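Local coordinates for phenazine biosynthesis protein, PhzF family (Bacillus anthracis, PDB 3EDN), which is of unconfirmed function but, as a PhzF-family member with a diaminopimelate epimerase-like fold, probably catalyses an isomerase-type step on a small metabolite, at residues E34-I39 and R62-G67; F45-F50 and D71-G76; I142-N147 and L172-R177; N147-S152 and V167-L172. All blocks are in the same frame, centred on the assembly; numbering follows the deposited sequence.

Contact 1: residues E34-I39 and R62-G67. With SO4 (sulfate ion), chain E; SO4 (sulfate ion), chain O.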
# COMPACT_ATOMS: atom_id res chain seq x y z
N GLU A 34 -2.39 2.41 -3.65
CA GLU A 34 -3.02 3.30 -4.62
C GLU A 34 -3.62 2.50 -5.76
O GLU A 34 -4.72 2.81 -6.25
CB GLU A 34 -2.01 4.31 -5.14
CG GLU A 34 -1.64 5.33 -4.07
CD GLU A 34 -0.81 6.48 -4.63
OE1 GLU A 34 -1.08 6.91 -5.77
OE2 GLU A 34 0.08 6.96 -3.90
N GLU A 35 -2.90 1.47 -6.19
CA GLU A 35 -3.42 0.56 -7.19
C GLU A 35 -4.66 -0.16 -6.69
O GLU A 35 -5.62 -0.33 -7.44
CB GLU A 35 -2.34 -0.44 -7.61
CG GLU A 35 -1.25 0.22 -8.44
CD GLU A 35 -0.11 -0.72 -8.76
OE1 GLU A 35 0.28 -1.54 -7.89
OE2 GLU A 35 0.41 -0.62 -9.89
N MSE A 36 -4.64 -0.62 -5.45
CA MSE A 36 -5.82 -1.29 -4.91
C MSE A 36 -7.05 -0.38 -4.95
O MSE A 36 -8.14 -0.80 -5.35
CB MSE A 36 -5.57 -1.78 -3.50
CG MSE A 36 -4.48 -2.81 -3.43
SE MSE A 36 -4.21 -3.44 -1.60
CE MSE A 36 -2.31 -3.82 -1.68
N GLN A 37 -6.87 0.87 -4.54
CA GLN A 37 -7.98 1.82 -4.53
C GLN A 37 -8.51 2.05 -5.97
O GLN A 37 -9.73 2.09 -6.21
CB GLN A 37 -7.54 3.12 -3.88
CG GLN A 37 -8.64 4.15 -3.86
CD GLN A 37 -9.77 3.75 -2.95
OE1 GLN A 37 -9.68 3.89 -1.71
NE2 GLN A 37 -10.85 3.23 -3.54
N ARG A 38 -7.59 2.17 -6.92
CA ARG A 38 -7.97 2.37 -8.32
C ARG A 38 -8.68 1.15 -8.89
O ARG A 38 -9.64 1.27 -9.66
CB ARG A 38 -6.75 2.73 -9.17
CG ARG A 38 -6.24 4.12 -8.85
CD ARG A 38 -4.90 4.41 -9.53
NE ARG A 38 -4.96 4.25 -10.98
CZ ARG A 38 -4.14 3.46 -11.67
NH1 ARG A 38 -3.17 2.79 -11.04
NH2 ARG A 38 -4.27 3.37 -13.00
N ILE A 39 -8.20 -0.04 -8.54
CA ILE A 39 -8.86 -1.26 -8.99
C ILE A 39 -10.29 -1.30 -8.43
O ILE A 39 -11.23 -1.59 -9.16
CB ILE A 39 -8.09 -2.51 -8.55
CG1 ILE A 39 -6.81 -2.67 -9.37
CG2 ILE A 39 -8.96 -3.76 -8.69
CD1 ILE A 39 -5.74 -3.56 -8.72
N ARG A 62 -7.13 -6.53 2.78
CA ARG A 62 -7.55 -5.14 2.78
C ARG A 62 -8.85 -5.03 2.00
O ARG A 62 -9.08 -5.80 1.04
CB ARG A 62 -6.45 -4.22 2.22
CG ARG A 62 -5.23 -4.15 3.14
CD ARG A 62 -4.09 -3.32 2.54
NE ARG A 62 -4.32 -1.89 2.67
CZ ARG A 62 -3.39 -0.95 2.49
NH1 ARG A 62 -2.13 -1.29 2.16
NH2 ARG A 62 -3.72 0.32 2.65
N TYR A 63 -9.69 -4.08 2.40
CA TYR A 63 -11.06 -3.95 1.89
C TYR A 63 -11.25 -2.53 1.34
O TYR A 63 -10.96 -1.58 2.06
CB TYR A 63 -12.04 -4.15 3.03
CG TYR A 63 -11.85 -5.40 3.87
CD1 TYR A 63 -12.40 -6.64 3.48
CD2 TYR A 63 -11.18 -5.35 5.10
CE1 TYR A 63 -12.25 -7.76 4.27
CE2 TYR A 63 -11.02 -6.48 5.89
CZ TYR A 63 -11.57 -7.68 5.49
OH TYR A 63 -11.44 -8.81 6.27
N PHE A 64 -11.70 -2.39 0.10
CA PHE A 64 -11.90 -1.06 -0.47
C PHE A 64 -13.26 -0.91 -1.12
O PHE A 64 -13.71 -1.80 -1.82
CB PHE A 64 -10.86 -0.78 -1.57
CG PHE A 64 -9.47 -0.58 -1.07
CD1 PHE A 64 -8.97 0.71 -0.92
CD2 PHE A 64 -8.66 -1.67 -0.78
CE1 PHE A 64 -7.67 0.92 -0.47
CE2 PHE A 64 -7.37 -1.46 -0.34
CZ PHE A 64 -6.87 -0.16 -0.18
N THR A 65 -13.92 0.22 -0.86
CA THR A 65 -15.04 0.64 -1.67
C THR A 65 -14.46 1.36 -2.90
O THR A 65 -13.24 1.55 -2.99
CB THR A 65 -15.94 1.60 -0.90
OG1 THR A 65 -15.22 2.81 -0.66
CG2 THR A 65 -16.32 1.00 0.43
N PRO A 66 -15.30 1.72 -3.87
CA PRO A 66 -14.78 2.49 -5.00
C PRO A 66 -14.06 3.77 -4.60
O PRO A 66 -13.23 4.27 -5.37
CB PRO A 66 -16.05 2.80 -5.81
CG PRO A 66 -16.92 1.62 -5.53
CD PRO A 66 -16.71 1.36 -4.07
N GLY A 67 -14.35 4.28 -3.41
CA GLY A 67 -13.78 5.57 -2.99
C GLY A 67 -12.83 5.60 -1.80
O GLY A 67 -12.08 6.56 -1.64
S SO4 E . -7.37 6.16 -13.26
O1 SO4 E . -6.82 4.99 -13.96
O2 SO4 E . -8.73 5.88 -12.82
O3 SO4 E . -6.51 6.45 -12.11
O4 SO4 E . -7.39 7.27 -14.19
S SO4 O . -1.52 2.70 4.34
O1 SO4 O . -0.07 2.51 4.26
O2 SO4 O . -2.12 2.54 3.02
O3 SO4 O . -2.08 1.73 5.27
O4 SO4 O . -1.76 4.06 4.82
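Gln37 NE2 is the polar atom that ties the helix to the turn beyond the strand: it donates to Thr65 O at 3.0 Å, with the acceptor close to the plane of the amide and the bond bent to 141° at the hydrogen. Pro66 O lies 3.2 Å from the same Gln37 NE2, and Gly67 also packs against this amide. The side chain gets there by leaving the helix with CG anti to the backbone N (chi1 179°) and then turning at the next bond, which lays the amide beside Phe64. There Gln37 OE1 meets the rim of the ring in its plane, 3.4 Å from Phe64 CD1, and amide and ring stand nearly perpendicular. The turn itself is an ST turn, in which Thr65 OG1 accepts from Gly67 N at 3.2 Å; the same hydroxyl is engaged by Tyr68. Here helix 33-43 lies over strand 59-64, the local axes 8.9 Å apart at closest, an example of the helix-on-sheet packing of the diaminopimelate epimerase-like fold. Phe64 points from the strand toward the helix. Met36, present as selenomethionine, brings CB obliquely against the ring, an off-centre CH-pi contact 4.1 Å from the Phe64 centroid, while SE approaches obliquely as a Met-aromatic contact and also touches Arg62 CD. Beyond that methylene, Arg62 NH2 donates at 2.8 Å to O2 of one sulfate, in the guanidinium plane, and Arg62 NE pairs with Glu69. Glu34 N of the second subunit and Lys101 bind that sulfate too.

Contact 2: residues F45-F50 and D71-G76. With SO4 (sulfate ion), chain C.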
# COMPACT_ATOMS: atom_id res chain seq x y z
N PHE A 45 -17.86 -2.28 -7.81
CA PHE A 45 -18.74 -2.97 -6.87
C PHE A 45 -18.74 -2.23 -5.54
O PHE A 45 -17.86 -1.42 -5.28
CB PHE A 45 -18.30 -4.40 -6.58
CG PHE A 45 -18.27 -5.30 -7.78
CD1 PHE A 45 -18.84 -4.94 -9.00
CD2 PHE A 45 -17.66 -6.55 -7.67
CE1 PHE A 45 -18.78 -5.82 -10.10
CE2 PHE A 45 -17.61 -7.42 -8.74
CZ PHE A 45 -18.17 -7.06 -9.96
N ASN A 46 -19.70 -2.54 -4.68
CA ASN A 46 -19.74 -1.93 -3.36
C ASN A 46 -18.43 -2.10 -2.59
O ASN A 46 -18.05 -1.22 -1.81
CB ASN A 46 -20.93 -2.48 -2.56
CG ASN A 46 -20.81 -3.95 -2.31
OD1 ASN A 46 -21.28 -4.78 -3.11
ND2 ASN A 46 -20.17 -4.30 -1.22
N GLU A 47 -17.75 -3.22 -2.82
CA GLU A 47 -16.48 -3.48 -2.15
C GLU A 47 -15.68 -4.51 -2.93
O GLU A 47 -16.25 -5.43 -3.54
CB GLU A 47 -16.71 -3.96 -0.71
CG GLU A 47 -15.46 -4.14 0.14
CD GLU A 47 -14.86 -5.54 0.05
OE1 GLU A 47 -15.48 -6.47 -0.51
OE2 GLU A 47 -13.72 -5.68 0.55
N THR A 48 -14.36 -4.32 -2.93
CA THR A 48 -13.37 -5.26 -3.50
C THR A 48 -12.31 -5.52 -2.44
O THR A 48 -11.79 -4.57 -1.84
CB THR A 48 -12.73 -4.69 -4.78
OG1 THR A 48 -13.74 -4.53 -5.77
CG2 THR A 48 -11.67 -5.64 -5.34
N SER A 49 -12.04 -6.81 -2.19
CA SER A 49 -11.01 -7.25 -1.23
C SER A 49 -9.74 -7.73 -1.92
O SER A 49 -9.74 -8.23 -3.05
CB SER A 49 -11.49 -8.41 -0.34
OG SER A 49 -12.74 -8.17 0.29
N PHE A 50 -8.64 -7.61 -1.18
CA PHE A 50 -7.31 -7.91 -1.67
C PHE A 50 -6.61 -8.83 -0.69
O PHE A 50 -6.49 -8.50 0.49
CB PHE A 50 -6.56 -6.59 -1.80
CG PHE A 50 -7.18 -5.67 -2.81
CD1 PHE A 50 -6.74 -5.68 -4.12
CD2 PHE A 50 -8.22 -4.82 -2.45
CE1 PHE A 50 -7.32 -4.87 -5.08
CE2 PHE A 50 -8.81 -4.00 -3.41
CZ PHE A 50 -8.36 -4.02 -4.71
N ASP A 71 -11.80 -0.65 7.27
CA ASP A 71 -11.04 -1.52 8.16
C ASP A 71 -11.54 -2.97 8.15
O ASP A 71 -10.76 -3.91 8.32
CB ASP A 71 -11.07 -1.00 9.60
CG ASP A 71 -10.11 0.16 9.83
OD1 ASP A 71 -9.40 0.58 8.90
OD2 ASP A 71 -10.09 0.66 10.98
N LEU A 72 -12.85 -3.13 7.96
CA LEU A 72 -13.50 -4.44 7.99
C LEU A 72 -14.59 -4.49 6.95
O LEU A 72 -15.21 -3.47 6.63
CB LEU A 72 -14.19 -4.65 9.34
CG LEU A 72 -13.33 -4.77 10.57
CD1 LEU A 72 -14.23 -4.89 11.79
CD2 LEU A 72 -12.40 -5.99 10.43
N CYS A 73 -14.85 -5.68 6.43
CA CYS A 73 -16.01 -5.90 5.58
C CYS A 73 -16.44 -7.35 5.67
O CYS A 73 -15.79 -8.24 5.13
CB CYS A 73 -15.72 -5.52 4.13
SG CYS A 73 -17.10 -5.88 3.05
N GLY A 74 -17.55 -7.59 6.36
CA GLY A 74 -17.97 -8.95 6.63
C GLY A 74 -18.31 -9.74 5.37
O GLY A 74 -17.84 -10.86 5.20
N HIS A 75 -19.14 -9.19 4.50
CA HIS A 75 -19.52 -9.93 3.30
C HIS A 75 -18.32 -10.17 2.37
O HIS A 75 -18.24 -11.20 1.70
CB HIS A 75 -20.74 -9.34 2.57
CG HIS A 75 -20.43 -8.18 1.66
ND1 HIS A 75 -20.33 -6.89 2.12
CD2 HIS A 75 -20.25 -8.12 0.32
CE1 HIS A 75 -20.09 -6.08 1.10
NE2 HIS A 75 -20.02 -6.81 -0.00
N GLY A 76 -17.38 -9.22 2.35
CA GLY A 76 -16.16 -9.38 1.55
C GLY A 76 -15.30 -10.50 2.11
O GLY A 76 -14.70 -11.27 1.37
S SO4 C . -21.88 -6.71 5.33
O1 SO4 C . -20.50 -6.70 4.85
O2 SO4 C . -22.73 -7.70 4.68
O3 SO4 C . -21.88 -6.83 6.75
O4 SO4 C . -22.41 -5.37 5.04
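Van der Waals packing carries the centre of this contact, where Glu47 lies against the first turn of helix 74-86. Its CG stands anti to the backbone N (chi1 -175°), and a bend at the following bond brings the carboxylate alongside Cys73, with Glu47 CD 3.8 Å from Cys73 SG. Glu47 OE1 reaches 3.6 Å from Gly76 CA, a close approach to a residue with no side chain. Ser49 OG also rests near this glycine.

The clear hydrogen bonds between protein atoms lie within each segment and fix the groups that meet. Ser49 OG donates to the syn lone pair of Glu47 OE2 at 2.7 Å, so the carboxylate is held by the next residue but one. In the partner segment, Cys73 is the N-cap, its SG accepting weakly from Gly76 N at 3.4 Å.

Ion binding belongs to His75. Sulfate O1 sits at the ring edge and takes two bonds, from His75 ND1 at 2.7 Å and from His75 N at 2.9 Å, the latter nearly straight at 169°. Towards its other nitrogen the ring is met in its plane by the end of the Asn46 side chain.

Gly230 N and Thr231 N also bind the sulfate, which probably comes from the crystallisation liquor, so the anion joins the N-terminal ends of helices 74-86 and 230-244, where relatives of this fold have their active site. Strand 48-52, between strands 20-25 and 59-64, forms the neighbouring wall, with Tyr63 packed on both Glu47 and Cys73.

Contact 3: residues I142-N147 and L172-R177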
# COMPACT_ATOMS: atom_id res chain seq x y z
N ILE A 142 -40.52 5.14 5.39
CA ILE A 142 -40.36 3.95 4.57
C ILE A 142 -41.60 3.65 3.71
O ILE A 142 -41.79 2.53 3.24
CB ILE A 142 -39.92 2.70 5.39
CG1 ILE A 142 -40.85 2.40 6.57
CG2 ILE A 142 -38.50 2.89 5.92
CD1 ILE A 142 -40.41 1.16 7.37
N GLY A 143 -42.43 4.67 3.50
CA GLY A 143 -43.53 4.56 2.56
C GLY A 143 -44.74 3.80 3.07
O GLY A 143 -45.57 3.35 2.27
N LEU A 144 -44.86 3.68 4.39
CA LEU A 144 -45.93 2.92 5.02
C LEU A 144 -46.85 3.80 5.85
O LEU A 144 -46.63 5.01 5.98
CB LEU A 144 -45.33 1.85 5.93
CG LEU A 144 -44.46 0.80 5.25
CD1 LEU A 144 -43.87 -0.10 6.33
CD2 LEU A 144 -45.28 0.00 4.26
N GLU A 145 -47.89 3.19 6.41
CA GLU A 145 -48.72 3.87 7.39
C GLU A 145 -48.51 3.21 8.75
O GLU A 145 -47.94 2.12 8.84
CB GLU A 145 -50.21 3.85 7.00
CG GLU A 145 -50.53 4.50 5.66
CD GLU A 145 -50.32 6.00 5.66
OE1 GLU A 145 -50.32 6.61 6.76
OE2 GLU A 145 -50.15 6.59 4.56
N VAL A 146 -48.94 3.88 9.80
CA VAL A 146 -48.61 3.44 11.15
C VAL A 146 -49.16 2.04 11.53
O VAL A 146 -48.57 1.32 12.34
CB VAL A 146 -48.96 4.53 12.21
CG1 VAL A 146 -50.47 4.56 12.52
CG2 VAL A 146 -48.16 4.32 13.47
N ASN A 147 -50.27 1.65 10.92
CA ASN A 147 -50.86 0.34 11.19
C ASN A 147 -50.23 -0.78 10.36
O ASN A 147 -50.68 -1.91 10.42
CB ASN A 147 -52.38 0.34 11.00
CG ASN A 147 -52.80 0.60 9.57
OD1 ASN A 147 -52.01 1.07 8.74
ND2 ASN A 147 -54.08 0.31 9.27
N LEU A 172 -44.99 -9.96 4.96
CA LEU A 172 -44.27 -9.74 3.70
C LEU A 172 -44.98 -8.77 2.76
O LEU A 172 -44.33 -8.00 2.04
CB LEU A 172 -43.99 -11.06 2.99
CG LEU A 172 -43.07 -12.02 3.73
CD1 LEU A 172 -43.05 -13.37 3.01
CD2 LEU A 172 -41.64 -11.43 3.91
N ASP A 173 -46.31 -8.79 2.80
CA ASP A 173 -47.08 -7.85 1.98
C ASP A 173 -46.70 -6.41 2.33
O ASP A 173 -46.60 -5.57 1.45
CB ASP A 173 -48.58 -8.08 2.14
CG ASP A 173 -49.07 -9.31 1.41
OD1 ASP A 173 -48.28 -9.85 0.61
OD2 ASP A 173 -50.22 -9.74 1.62
N VAL A 174 -46.48 -6.14 3.62
CA VAL A 174 -46.02 -4.83 4.04
C VAL A 174 -44.61 -4.55 3.50
O VAL A 174 -44.34 -3.48 2.96
CB VAL A 174 -46.02 -4.69 5.59
CG1 VAL A 174 -45.32 -3.42 6.01
CG2 VAL A 174 -47.46 -4.74 6.13
N CYS A 175 -43.73 -5.53 3.62
CA CYS A 175 -42.37 -5.33 3.14
C CYS A 175 -42.33 -4.99 1.66
O CYS A 175 -41.52 -4.16 1.24
CB CYS A 175 -41.52 -6.57 3.40
SG CYS A 175 -41.15 -6.82 5.14
N GLU A 176 -43.22 -5.63 0.88
CA GLU A 176 -43.27 -5.44 -0.58
C GLU A 176 -43.65 -4.01 -0.97
O GLU A 176 -43.26 -3.53 -2.04
CB GLU A 176 -44.24 -6.45 -1.22
CG GLU A 176 -43.76 -7.91 -1.15
CD GLU A 176 -44.78 -8.94 -1.63
OE1 GLU A 176 -45.78 -8.57 -2.28
OE2 GLU A 176 -44.57 -10.15 -1.36
N ARG A 177 -44.41 -3.34 -0.11
CA ARG A 177 -44.86 -1.97 -0.36
C ARG A 177 -43.85 -0.89 0.03
O ARG A 177 -44.02 0.27 -0.32
CB ARG A 177 -46.16 -1.70 0.40
CG ARG A 177 -47.37 -2.44 -0.15
CD ARG A 177 -48.51 -2.42 0.89
NE ARG A 177 -48.67 -1.09 1.46
CZ ARG A 177 -48.93 -0.85 2.75
NH1 ARG A 177 -49.07 -1.85 3.60
NH2 ARG A 177 -49.03 0.39 3.17
O HOH W 1 -48.27 2.93 2.04
O HOH W 2 -45.51 2.39 -0.68
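Leu144 reaches across to the helix of 172-177 with its two methyls, and its side chain can be followed outward atom by atom. CB leaves the loop beside the helix, and CG, placed anti to the carbonyl carbon (chi1 -62°), brings the branch round towards Val174 and Arg177. Of the two methyls beyond it, CD1 packs on Val174 CG1 at 3.6 Å, the two side chains crossing at about a right angle. CD2 has three neighbours: the same Val174 CG1, the carbonyl oxygen of Val174, and one face of the Arg177 guanidinium. Over that face Leu144 CD2 lies 3.9 Å from Arg177 NH2, offset toward the rim of the flat group.

Around this apolar core the polar links run through water. One water receives from Arg177 NH2 at 2.9 Å, in the guanidinium plane, and donates to Gly143 O at 2.7 Å. A second donates to Gly143 O and to Arg177 O, the latter at 2.6 Å. Gly143, with positive phi, is the C-prime residue of a Schellman motif that ends helix 135-141, so the waters link the residue closing that helix to Arg177. Arg177 NH2 also forms a salt bridge with Asp148.

The guanidinium thus takes a water at its edge, pairs with the Asp148 carboxylate, and offers a face to a methyl, which suggests that one arginine can serve both apolar packing and charge pairing.

Contact 4: residues N147-S152 and V167-L172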
# COMPACT_ATOMS: atom_id res chain seq x y z
N ASN A 147 -50.27 1.65 10.92
CA ASN A 147 -50.86 0.34 11.19
C ASN A 147 -50.23 -0.78 10.36
O ASN A 147 -50.68 -1.91 10.42
CB ASN A 147 -52.38 0.34 11.00
CG ASN A 147 -52.80 0.60 9.57
OD1 ASN A 147 -52.01 1.07 8.74
ND2 ASN A 147 -54.08 0.31 9.27
N ASP A 148 -49.17 -0.45 9.62
CA ASP A 148 -48.35 -1.49 8.98
C ASP A 148 -47.28 -2.03 9.93
O ASP A 148 -46.67 -3.08 9.66
CB ASP A 148 -47.68 -0.94 7.73
CG ASP A 148 -48.66 -0.60 6.65
OD1 ASP A 148 -49.59 -1.40 6.42
OD2 ASP A 148 -48.50 0.46 6.02
N LEU A 149 -47.02 -1.31 11.02
CA LEU A 149 -46.05 -1.76 12.02
C LEU A 149 -46.63 -2.89 12.87
O LEU A 149 -47.84 -2.96 13.09
CB LEU A 149 -45.63 -0.59 12.93
CG LEU A 149 -45.02 0.63 12.22
CD1 LEU A 149 -44.80 1.75 13.21
CD2 LEU A 149 -43.71 0.27 11.56
N ASP A 150 -45.75 -3.76 13.35
CA ASP A 150 -46.15 -4.83 14.25
C ASP A 150 -46.07 -4.29 15.68
O ASP A 150 -44.97 -4.10 16.20
CB ASP A 150 -45.21 -6.02 14.07
CG ASP A 150 -45.52 -7.17 15.01
OD1 ASP A 150 -46.44 -7.06 15.86
OD2 ASP A 150 -44.84 -8.21 14.89
N VAL A 151 -47.23 -4.07 16.29
CA VAL A 151 -47.29 -3.45 17.61
C VAL A 151 -46.73 -4.36 18.72
O VAL A 151 -46.35 -3.89 19.80
CB VAL A 151 -48.75 -3.02 17.99
CG1 VAL A 151 -49.39 -2.22 16.86
CG2 VAL A 151 -49.60 -4.22 18.32
N SER A 152 -46.64 -5.66 18.43
CA SER A 152 -46.28 -6.64 19.45
C SER A 152 -44.78 -6.74 19.73
O SER A 152 -44.37 -7.34 20.73
CB SER A 152 -46.81 -8.03 19.08
OG SER A 152 -46.06 -8.59 18.02
N VAL A 167 -37.16 -2.48 12.80
CA VAL A 167 -38.54 -2.02 12.73
C VAL A 167 -39.48 -3.19 12.38
O VAL A 167 -39.63 -3.55 11.20
CB VAL A 167 -38.70 -0.93 11.66
CG1 VAL A 167 -40.13 -0.38 11.66
CG2 VAL A 167 -37.71 0.20 11.90
N PRO A 168 -40.10 -3.81 13.40
CA PRO A 168 -41.03 -4.91 13.12
C PRO A 168 -42.27 -4.45 12.34
O PRO A 168 -42.95 -3.49 12.76
CB PRO A 168 -41.41 -5.43 14.51
CG PRO A 168 -40.24 -4.97 15.42
CD PRO A 168 -39.91 -3.61 14.86
N VAL A 169 -42.53 -5.10 11.20
CA VAL A 169 -43.74 -4.86 10.41
C VAL A 169 -44.61 -6.13 10.36
O VAL A 169 -44.16 -7.22 10.72
CB VAL A 169 -43.43 -4.29 9.00
CG1 VAL A 169 -42.62 -3.00 9.10
CG2 VAL A 169 -42.68 -5.32 8.18
N LYS A 170 -45.86 -5.98 9.95
CA LYS A 170 -46.82 -7.07 10.09
C LYS A 170 -46.48 -8.33 9.29
O LYS A 170 -46.57 -9.43 9.81
CB LYS A 170 -48.23 -6.58 9.76
CG LYS A 170 -48.90 -5.82 10.91
CD LYS A 170 -50.26 -5.26 10.47
CE LYS A 170 -51.08 -4.79 11.66
NZ LYS A 170 -50.41 -3.80 12.51
N ASN A 171 -46.07 -8.16 8.03
CA ASN A 171 -45.86 -9.32 7.15
C ASN A 171 -45.14 -8.97 5.86
O ASN A 171 -44.73 -7.82 5.66
CB ASN A 171 -47.20 -10.03 6.89
CG ASN A 171 -48.25 -9.11 6.32
OD1 ASN A 171 -47.96 -8.18 5.57
ND2 ASN A 171 -49.50 -9.36 6.68
N LEU A 172 -44.99 -9.96 4.96
CA LEU A 172 -44.27 -9.74 3.70
C LEU A 172 -44.98 -8.77 2.76
O LEU A 172 -44.33 -8.00 2.04
CB LEU A 172 -43.99 -11.06 2.99
CG LEU A 172 -43.07 -12.02 3.73
CD1 LEU A 172 -43.05 -13.37 3.01
CD2 LEU A 172 -41.64 -11.43 3.91
O HOH W 3 -43.00 -8.39 12.99
O HOH W 4 -43.15 -2.20 15.26
O HOH W 5 -49.72 -5.72 14.60
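An isolated antiparallel beta bridge joins the loop that follows helix 135-141 to the end of strand 163-168, where the chain runs on towards helix 172-177. Leu149 and Val169 form its non-hydrogen-bonded pair, their CA atoms 4.2 Å apart, and the flanking residues supply the bonds: Asp150 N to Pro168 O at 2.9 Å, nearly straight at the hydrogen although the donor stands well above the carbonyl plane, and Lys170 N to Asp148 O at 3.0 Å.

Lys170 then follows the loop backbone with an extended chain that bends at its last torsion (chi4 56°). The bend sets Lys170 NZ between two carbonyls, 2.8 Å from Asn147 O and 2.8 Å from Leu149 O; it approaches the first from above the carbonyl plane and the second nearer to it. A water at 2.9 Å from Lys170 NZ is a third acceptor. On the apolar side Leu149 CD2 packs on Val167 CG1 at 3.6 Å.

Asp150 shapes the next turn: OD1 takes Ser152 N, which makes this an Asx turn, and, in the conformer modelled here, Ser152 OG as well. Its OD2 accepts from a water that also bonds to Val169 O.

The charge of Lys170 is thus met by backbone carbonyls and water, with the nearby acids several ångströms off; such a grip probably stabilises the ammonium and orients those peptide groups around it.

How the contacts relate
The four contacts form two adjoining pairs. Contacts 1 and 2, with centres about 10 Å apart, share neighbouring strands: Phe64 O lies 2.8 Å from Thr48 N, probably a hydrogen bond, and Phe50 packs on both Phe64 and Met36. Contacts 3 and 4, about 8 Å apart at their centres, have Asn147 and Leu172 in common and are joined by the packing of Val174 CG1 on Val169 CB at 3.6 Å. Between contacts 2 and 3 the nearest atoms are about 20 Å apart, and the two lie across the chain's centre. Contact 2 alone holds the sulfate shared with Gly230 and Thr231, probably marking the active-site cleft.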